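Local structure of exodeoxyribonuclease 10 (Escherichia coli, 4FZX) at residues V22-G27 and I142-L147. The protein degrades single-stranded and double-stranded DNA from the 3' end towards the 5' end as a magnesium-dependent exonuclease involved in DNA repair. Residues are numbered along the deposited sequence; the frame is centred on the assembly and turned at random.
Sequences VDVIDG and ITAALL
V22 and V24 both rest on the methyl group of A144, joining the central sheet of this RNase H-like, DEDDh-type exonuclease domain to helix 136-154, which lies against one face of it. The axes of strand 22-25 and of the helical segment 142-147 come within 9.3 Å at their closest and run 17° from parallel, so the helix follows the strand closely enough to meet valines two residues apart, V22 and V24, on the same face of the strand. V24 and A144 have the nearest CA atoms across the two segments, 6.9 Å apart.

The interaction between the segments is entirely apolar. V22 places CG2 3.7 Å from A144 CB, while V24 brings its own CG2 to 3.9 Å from that same CB; the alanine methyl thus serves both valines. In V24, CG1 stands anti to the backbone N (chi1 175°), which leaves CG2 beside that N as the branch directed at the helix. Three residues on, just under a helical turn, L147 adds a second point of support for V24, crossing its side chain at a slant. All four residues are buried, yet they bury just 143 Å² between them, a modest area consistent with the single methyl groups that do the touching.

Polar groups lie off this interface. D23, whose side chain leaves the opposite face of the strand, forms a salt bridge to R3 and a hydrogen bond to N31. I4 of the adjoining strand 2-9 touches V22, V24 and L147, continuing the apolar layer across the sheet. The same helix carries, near its start, D139, which with D6 and E8 forms the sodium site seen in the crystal structure; the side chain of V22 is about 12 Å from a sodium ion. At the far end of the contact, V24 CG2 reaches L147 CD2 at 4.1 Å.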
# COMPACT_ATOMS: atom_id res chain seq x y z
N VAL C 22 16.66 -17.28 -29.97
CA VAL C 22 17.56 -16.26 -30.48
C VAL C 22 18.28 -15.63 -29.30
O VAL C 22 17.85 -15.75 -28.15
CB VAL C 22 16.80 -15.18 -31.25
CG1 VAL C 22 16.31 -15.72 -32.58
CG2 VAL C 22 15.63 -14.65 -30.41
N ASP C 23 19.39 -14.95 -29.59
CA ASP C 23 20.10 -14.24 -28.53
C ASP C 23 19.92 -12.76 -28.73
O ASP C 23 19.90 -12.27 -29.88
CB ASP C 23 21.60 -14.63 -28.53
CG ASP C 23 21.83 -16.11 -28.23
OD1 ASP C 23 20.92 -16.77 -27.70
OD2 ASP C 23 22.92 -16.63 -28.57
N VAL C 24 19.72 -12.04 -27.64
CA VAL C 24 19.74 -10.59 -27.67
C VAL C 24 21.05 -10.09 -27.06
O VAL C 24 21.37 -10.40 -25.92
CB VAL C 24 18.52 -9.98 -26.92
CG1 VAL C 24 18.62 -8.46 -26.87
CG2 VAL C 24 17.20 -10.40 -27.61
N ILE C 25 21.85 -9.43 -27.89
CA ILE C 25 23.15 -8.89 -27.49
C ILE C 25 23.20 -7.44 -27.96
O ILE C 25 23.09 -7.17 -29.15
CB ILE C 25 24.33 -9.67 -28.17
CG1 ILE C 25 24.13 -11.19 -28.05
CG2 ILE C 25 25.69 -9.23 -27.59
CD1 ILE C 25 25.31 -12.04 -28.55
N ASP C 26 23.30 -6.50 -27.02
CA ASP C 26 23.49 -5.09 -27.38
C ASP C 26 22.34 -4.61 -28.24
O ASP C 26 22.55 -3.98 -29.28
CB ASP C 26 24.83 -4.89 -28.10
CG ASP C 26 26.05 -5.14 -27.19
OD1 ASP C 26 25.94 -4.95 -25.95
OD2 ASP C 26 27.12 -5.54 -27.72
N GLY C 27 21.13 -4.97 -27.84
CA GLY C 27 19.92 -4.55 -28.54
C GLY C 27 19.74 -5.13 -29.93
O GLY C 27 18.86 -4.69 -30.68
N ILE C 142 9.38 -12.48 -32.08
CA ILE C 142 8.36 -11.63 -31.48
C ILE C 142 8.75 -11.31 -30.03
O ILE C 142 8.78 -10.15 -29.63
CB ILE C 142 6.97 -12.33 -31.47
CG1 ILE C 142 6.51 -12.65 -32.90
CG2 ILE C 142 5.95 -11.48 -30.74
CD1 ILE C 142 6.57 -11.48 -33.86
N THR C 143 9.11 -12.34 -29.28
CA THR C 143 9.40 -12.19 -27.87
C THR C 143 10.70 -11.40 -27.68
O THR C 143 10.75 -10.49 -26.85
CB THR C 143 9.47 -13.55 -27.18
OG1 THR C 143 8.23 -14.23 -27.40
CG2 THR C 143 9.71 -13.41 -25.66
N ALA C 144 11.68 -11.66 -28.53
CA ALA C 144 12.92 -10.90 -28.50
C ALA C 144 12.65 -9.42 -28.76
O ALA C 144 13.13 -8.55 -28.03
CB ALA C 144 13.93 -11.45 -29.51
N ALA C 145 11.87 -9.13 -29.80
CA ALA C 145 11.47 -7.74 -30.07
C ALA C 145 10.77 -7.12 -28.85
O ALA C 145 11.02 -5.97 -28.49
CB ALA C 145 10.58 -7.64 -31.32
N LEU C 146 9.90 -7.90 -28.22
CA LEU C 146 9.23 -7.44 -27.02
C LEU C 146 10.21 -7.17 -25.87
O LEU C 146 10.07 -6.20 -25.14
CB LEU C 146 8.18 -8.45 -26.58
CG LEU C 146 7.54 -8.19 -25.22
CD1 LEU C 146 6.84 -6.82 -25.17
CD2 LEU C 146 6.59 -9.33 -24.83
N LEU C 147 11.22 -8.03 -25.74
CA LEU C 147 12.17 -7.90 -24.65
C LEU C 147 13.06 -6.66 -24.85
O LEU C 147 13.32 -5.91 -23.91
CB LEU C 147 13.04 -9.16 -24.54
CG LEU C 147 14.31 -8.98 -23.70
CD1 LEU C 147 13.99 -8.93 -22.18
CD2 LEU C 147 15.31 -10.06 -24.01